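Local coordinates for DUF115 domain-containing protein (PDB 5MU5) that probably transfers sugar groups to flagellin as a Maf-type glycosyltransferase, and is involved in the formation of bacterial flagella, at residues A306-L311 / H337-F342; G314-F319 / F342-L347. All blocks are in the same frame, centred on the assembly; numbering follows the deposited sequence.

Overall arrangement
Interactions 1 and 2 are neighbours, their centres about 9 Å apart, in the part of the chain that belongs to the MptE-like family. Interaction 1 packs helix 307-312 against the end of helix 327-340. Interaction 2 joins the chain that leads into strand 319-322 to the turn before strand 346-350 and includes the first pairing of the two strands, Phe319 with Thr346. The two share Phe342, whose ring serves the first and whose carbonyl serves the second. They also touch directly: Leu311 CD2 lies 3.7 Å from Pro317 CD. Along the chain their segments alternate, so the two contacts interlock. Both lie about 34 Å from the centre of the chain, measured from their own centres.

Interaction 1 of 2, residues A306-L311 / H337-F342; sequences ASRVLL and HEEFGF
The ring of Phe342 has Leu311 over one face and His337 ND1 in its plane, at the edge. Leu311 CD1 lies 4.3 Å from the ring centroid, 23° off the normal, which makes a CH-pi contact. Ser307 CB comes obliquely to the same ring, 3.7 Å from Phe342 CE1. The second ring, Phe340, carries Glu339 CG of its own helix over the centre of one face. On the opposite face the carbonyl carbon of Leu311 sits toward the rim. Arg308 NH1 lies at the edge of this ring, 3.8 Å from Phe340 CE2.

The guanidinium of Arg308 meets Glu339 at its own edge. Arg308 NH1 donates a hydrogen bond of 2.9 Å to Glu339 OE1, part of a salt bridge. The acceptor lies in the guanidinium plane, but the donor comes from above the carboxylate plane, and the two planes are 55° apart. Arg308 starts out with CG opposite the backbone N and bends at chi3 (-75°), which brings NH1 to the carboxylate. A methionine in place of Arg308 would probably leave the Glu339 carboxylate without its charged mate and free to turn.

Leu311 CB packs on Phe340 CB at 3.8 Å, and Leu311 CD1 reaches 3.5 Å from Gly341 O. Gly341, with positive phi, is where the chain leaves the helix.

Helix 307-312 packs on the end of helix 327-340 and the loop after it, with the Arg308-Glu339 pair at the outer edge. The two helices are crossovers of successive beta-alpha-beta units linking parallel strands 299-303, 319-322 and 346-350 of the large mixed sheet. Val336 of helix 327-340 touches Ser307, Arg308 and Leu311, and Leu333 touches Phe342. Behind helix 307-312, Ser307 and Leu310 rest on strand 299-303. Ser307 and Phe342 also reach Gln320 of strand 319-322.

Interaction 2 of 2, residues G314-F319 / F342-L347; sequences GIQPDF and FGSATL
Gln316, Thr346 and Phe319 have the most surface buried here. The amide of Gln316 crosses to the turn that runs from Phe342 to Ala345. Gln316 NE2 donates to Phe342 O at 3.0 Å in a nearly straight bond, 172° at the hydrogen, with the acceptor close to the amide plane. The same nitrogen donates to Pro317 O at 2.8 Å. The chain bends at chi2 (63°), which folds the amide back far enough to serve both carbonyls. Phe342 O also accepts from Ala345 N, the bond that closes the type II' turn, and the two donors reach it from opposite faces of its plane. Gly343 is the second residue of this turn and has positive phi. A side chain there would point at the Gln316 amide and run into its OE1.

Phe319 and Thr346 form a parallel bridge, their side chains side by side on the same face of the sheet. Phe319 CD1 lies 3.7 Å from Thr346 CB, and Thr346 CG2 sits at the ring edge. The backbones join where Thr346 N donates to Asp318 O at 3.1 Å. Phe319 CA adds a CH...O contact of 3.2 Å to Thr346 O. The hydroxyl of Thr346 bonds to Asp363, and Leu522 and Val525 of helix 515-528 touch the Phe319 side chain.

Both hydrogen bonds across the contact end on backbone carbonyls, while Phe319 and Thr346 add apolar packing. One amide nitrogen ties two loops together, fixing its own rotation, just before the parallel strands pair.

Interaction 1 of 2, residues A306-L311 / H337-F342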
loop_
_atom_site.group_PDB
_atom_site.type_symbol
_atom_site.label_atom_id
_atom_site.label_comp_id
_atom_site.label_asym_id
_atom_site.label_seq_id
_atom_site.Cartn_x
_atom_site.Cartn_y
_atom_site.Cartn_z
ATOM N N ALA A 306 -20.450 0.463 -17.738
ATOM C CA ALA A 306 -21.723 1.199 -17.671
ATOM C C ALA A 306 -22.153 1.752 -19.031
ATOM O O ALA A 306 -23.330 1.988 -19.277
ATOM C CB ALA A 306 -21.570 2.359 -16.713
ATOM N N SER A 307 -21.191 1.974 -19.910
ATOM C CA SER A 307 -21.465 2.563 -21.213
ATOM C C SER A 307 -22.468 1.746 -22.030
ATOM O O SER A 307 -23.316 2.307 -22.733
ATOM C CB SER A 307 -20.152 2.730 -21.988
ATOM O OG SER A 307 -19.479 1.483 -22.149
ATOM N N ARG A 308 -22.392 0.428 -21.893
ATOM C CA ARG A 308 -23.284 -0.476 -22.612
ATOM C C ARG A 308 -24.760 -0.155 -22.372
ATOM O O ARG A 308 -25.519 -0.006 -23.325
ATOM C CB ARG A 308 -22.979 -1.933 -22.233
ATOM C CG ARG A 308 -23.820 -2.936 -22.974
ATOM C CD ARG A 308 -23.379 -4.375 -22.709
ATOM N NE ARG A 308 -22.146 -4.765 -23.413
ATOM C CZ ARG A 308 -22.045 -4.982 -24.731
ATOM N NH1 ARG A 308 -23.099 -4.824 -25.538
ATOM N NH2 ARG A 308 -20.878 -5.342 -25.249
ATOM N N VAL A 309 -25.159 -0.022 -21.110
ATOM C CA VAL A 309 -26.562 0.228 -20.773
ATOM C C VAL A 309 -26.995 1.660 -21.134
ATOM O O VAL A 309 -28.125 1.895 -21.562
ATOM C CB VAL A 309 -26.889 -0.120 -19.292
ATOM C CG1 VAL A 309 -26.154 0.776 -18.297
ATOM C CG2 VAL A 309 -28.402 -0.046 -19.064
ATOM N N LEU A 310 -26.095 2.616 -20.985
ATOM C CA LEU A 310 -26.398 3.975 -21.380
ATOM C C LEU A 310 -26.625 4.014 -22.886
ATOM O O LEU A 310 -27.685 4.470 -23.347
ATOM C CB LEU A 310 -25.281 4.936 -20.967
ATOM C CG LEU A 310 -25.053 4.997 -19.463
ATOM C CD1 LEU A 310 -23.774 5.725 -19.132
ATOM C CD2 LEU A 310 -26.224 5.659 -18.768
ATOM N N LEU A 311 -25.659 3.506 -23.650
ATOM C CA LEU A 311 -25.759 3.576 -25.107
ATOM C C LEU A 311 -26.934 2.775 -25.671
ATOM O O LEU A 311 -27.624 3.261 -26.549
ATOM C CB LEU A 311 -24.449 3.152 -25.770
ATOM C CG LEU A 311 -23.269 4.082 -25.503
ATOM C CD1 LEU A 311 -21.962 3.419 -25.923
ATOM C CD2 LEU A 311 -23.441 5.426 -26.203
ATOM N N HIS A 337 -18.136 -0.196 -28.537
ATOM C CA HIS A 337 -17.936 0.718 -29.674
ATOM C C HIS A 337 -18.466 0.121 -30.986
ATOM O O HIS A 337 -19.176 0.773 -31.755
ATOM C CB HIS A 337 -16.438 1.013 -29.825
ATOM C CG HIS A 337 -16.095 1.877 -30.998
ATOM N ND1 HIS A 337 -16.363 3.232 -31.037
ATOM C CD2 HIS A 337 -15.460 1.589 -32.155
ATOM C CE1 HIS A 337 -15.927 3.735 -32.176
ATOM N NE2 HIS A 337 -15.375 2.758 -32.870
ATOM N N GLU A 338 -18.093 -1.129 -31.224
ATOM C CA GLU A 338 -18.536 -1.876 -32.385
ATOM C C GLU A 338 -20.063 -1.976 -32.432
ATOM O O GLU A 338 -20.643 -1.820 -33.479
ATOM C CB GLU A 338 -17.915 -3.281 -32.352
ATOM C CG GLU A 338 -18.474 -4.272 -33.360
ATOM C CD GLU A 338 -18.163 -3.878 -34.784
ATOM O OE1 GLU A 338 -16.996 -3.525 -35.057
ATOM O OE2 GLU A 338 -19.079 -3.934 -35.634
ATOM N N GLU A 339 -20.709 -2.227 -31.297
ATOM C CA GLU A 339 -22.162 -2.422 -31.284
ATOM C C GLU A 339 -22.976 -1.131 -31.317
ATOM O O GLU A 339 -23.984 -1.083 -31.983
ATOM C CB GLU A 339 -22.584 -3.274 -30.081
ATOM C CG GLU A 339 -24.083 -3.557 -30.033
ATOM C CD GLU A 339 -24.473 -4.612 -29.006
ATOM O OE1 GLU A 339 -23.579 -5.218 -28.366
ATOM O OE2 GLU A 339 -25.691 -4.840 -28.837
ATOM N N PHE A 340 -22.545 -0.104 -30.590
ATOM C CA PHE A 340 -23.302 1.152 -30.474
ATOM C C PHE A 340 -22.584 2.410 -30.927
ATOM O O PHE A 340 -23.242 3.403 -31.231
ATOM C CB PHE A 340 -23.691 1.394 -29.022
ATOM C CG PHE A 340 -24.450 0.268 -28.403
ATOM C CD1 PHE A 340 -25.798 0.065 -28.704
ATOM C CD2 PHE A 340 -23.822 -0.590 -27.505
ATOM C CE1 PHE A 340 -26.504 -0.980 -28.119
ATOM C CE2 PHE A 340 -24.520 -1.638 -26.924
ATOM C CZ PHE A 340 -25.864 -1.832 -27.231
ATOM N N GLY A 341 -21.249 2.398 -30.924
ATOM C CA GLY A 341 -20.475 3.608 -31.211
ATOM C C GLY A 341 -20.478 4.493 -29.977
ATOM O O GLY A 341 -21.405 4.448 -29.188
ATOM N N PHE A 342 -19.441 5.302 -29.805
ATOM C CA PHE A 342 -19.327 6.170 -28.628
ATOM C C PHE A 342 -19.664 7.621 -28.895
ATOM O O PHE A 342 -19.631 8.447 -27.981
ATOM C CB PHE A 342 -17.929 6.053 -28.005
ATOM C CG PHE A 342 -17.808 4.926 -27.038
ATOM C CD1 PHE A 342 -18.267 5.077 -25.736
ATOM C CD2 PHE A 342 -17.254 3.718 -27.418
ATOM C CE1 PHE A 342 -18.169 4.042 -24.832
ATOM C CE2 PHE A 342 -17.152 2.670 -26.518
ATOM C CZ PHE A 342 -17.614 2.829 -25.229
#

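Interaction 2 of 2, residues G314-F319 / F342-L347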
loop_
_atom_site.group_PDB
_atom_site.type_symbol
_atom_site.label_atom_id
_atom_site.label_comp_id
_atom_site.label_asym_id
_atom_site.label_seq_id
_atom_site.Cartn_x
_atom_site.Cartn_y
_atom_site.Cartn_z
ATOM N N GLY A 314 -29.963 4.881 -25.640
ATOM C CA GLY A 314 -29.859 6.171 -26.280
ATOM C C GLY A 314 -29.439 7.279 -25.335
ATOM O O GLY A 314 -29.974 8.385 -25.383
ATOM N N ILE A 315 -28.482 6.986 -24.466
ATOM C CA ILE A 315 -27.953 7.994 -23.558
ATOM C C ILE A 315 -26.511 8.200 -23.952
ATOM O O ILE A 315 -25.756 7.250 -24.025
ATOM C CB ILE A 315 -28.064 7.545 -22.101
ATOM C CG1 ILE A 315 -29.554 7.389 -21.721
ATOM C CG2 ILE A 315 -27.339 8.527 -21.195
ATOM C CD1 ILE A 315 -29.821 6.661 -20.407
ATOM N N GLN A 316 -26.140 9.441 -24.236
ATOM C CA GLN A 316 -24.782 9.757 -24.662
ATOM C C GLN A 316 -23.886 10.133 -23.468
ATOM O O GLN A 316 -24.075 11.160 -22.856
ATOM C CB GLN A 316 -24.830 10.917 -25.665
ATOM C CG GLN A 316 -23.474 11.451 -26.112
ATOM C CD GLN A 316 -22.643 10.415 -26.855
ATOM O OE1 GLN A 316 -23.111 9.802 -27.814
ATOM N NE2 GLN A 316 -21.400 10.224 -26.425
ATOM N N PRO A 317 -22.911 9.285 -23.123
ATOM C CA PRO A 317 -21.941 9.745 -22.137
ATOM C C PRO A 317 -21.176 10.969 -22.633
ATOM O O PRO A 317 -20.849 11.051 -23.806
ATOM C CB PRO A 317 -20.953 8.582 -22.016
ATOM C CG PRO A 317 -21.609 7.419 -22.622
ATOM C CD PRO A 317 -22.660 7.907 -23.562
ATOM N N ASP A 318 -20.892 11.903 -21.743
ATOM C CA ASP A 318 -20.041 13.033 -22.059
ATOM C C ASP A 318 -18.607 12.581 -21.848
ATOM O O ASP A 318 -17.710 12.895 -22.634
ATOM C CB ASP A 318 -20.407 14.201 -21.168
ATOM C CG ASP A 318 -21.840 14.726 -21.449
ATOM O OD1 ASP A 318 -22.027 15.346 -22.520
ATOM O OD2 ASP A 318 -22.761 14.540 -20.599
ATOM N N PHE A 319 -18.399 11.807 -20.789
ATOM C CA PHE A 319 -17.092 11.230 -20.509
ATOM C C PHE A 319 -17.207 9.750 -20.291
ATOM O O PHE A 319 -18.183 9.291 -19.703
ATOM C CB PHE A 319 -16.439 11.899 -19.304
ATOM C CG PHE A 319 -16.189 13.357 -19.513
ATOM C CD1 PHE A 319 -15.211 13.774 -20.404
ATOM C CD2 PHE A 319 -16.945 14.312 -18.856
ATOM C CE1 PHE A 319 -14.971 15.120 -20.624
ATOM C CE2 PHE A 319 -16.716 15.658 -19.070
ATOM C CZ PHE A 319 -15.729 16.060 -19.967
ATOM N N PHE A 342 -19.441 5.302 -29.805
ATOM C CA PHE A 342 -19.327 6.170 -28.628
ATOM C C PHE A 342 -19.664 7.621 -28.895
ATOM O O PHE A 342 -19.631 8.447 -27.981
ATOM C CB PHE A 342 -17.929 6.053 -28.005
ATOM C CG PHE A 342 -17.808 4.926 -27.038
ATOM C CD1 PHE A 342 -18.267 5.077 -25.736
ATOM C CD2 PHE A 342 -17.254 3.718 -27.418
ATOM C CE1 PHE A 342 -18.169 4.042 -24.832
ATOM C CE2 PHE A 342 -17.152 2.670 -26.518
ATOM C CZ PHE A 342 -17.614 2.829 -25.229
ATOM N N GLY A 343 -19.998 7.939 -30.139
ATOM C CA GLY A 343 -20.415 9.290 -30.491
ATOM C C GLY A 343 -19.366 10.334 -30.171
ATOM O O GLY A 343 -18.201 10.185 -30.531
ATOM N N SER A 344 -19.785 11.386 -29.477
ATOM C CA SER A 344 -18.894 12.490 -29.120
ATOM C C SER A 344 -18.224 12.344 -27.734
ATOM O O SER A 344 -17.657 13.305 -27.235
ATOM C CB SER A 344 -19.710 13.771 -29.110
ATOM O OG SER A 344 -20.723 13.643 -28.126
ATOM N N ALA A 345 -18.301 11.168 -27.112
ATOM C CA ALA A 345 -17.731 10.972 -25.769
ATOM C C ALA A 345 -16.220 11.161 -25.744
ATOM O O ALA A 345 -15.528 10.713 -26.632
ATOM C CB ALA A 345 -18.088 9.585 -25.231
ATOM N N THR A 346 -15.727 11.855 -24.730
ATOM C CA THR A 346 -14.297 11.975 -24.483
ATOM C C THR A 346 -13.934 10.863 -23.507
ATOM O O THR A 346 -14.669 10.601 -22.561
ATOM C CB THR A 346 -13.971 13.353 -23.874
ATOM O OG1 THR A 346 -14.118 14.333 -24.891
ATOM C CG2 THR A 346 -12.544 13.443 -23.326
ATOM N N LEU A 347 -12.815 10.205 -23.749
ATOM C CA LEU A 347 -12.308 9.177 -22.850
ATOM C C LEU A 347 -11.367 9.821 -21.832
ATOM O O LEU A 347 -10.448 10.536 -22.210
ATOM C CB LEU A 347 -11.583 8.103 -23.666
ATOM C CG LEU A 347 -10.883 6.894 -23.022
ATOM C CD1 LEU A 347 -9.623 7.317 -22.302
ATOM C CD2 LEU A 347 -11.775 6.116 -22.080
#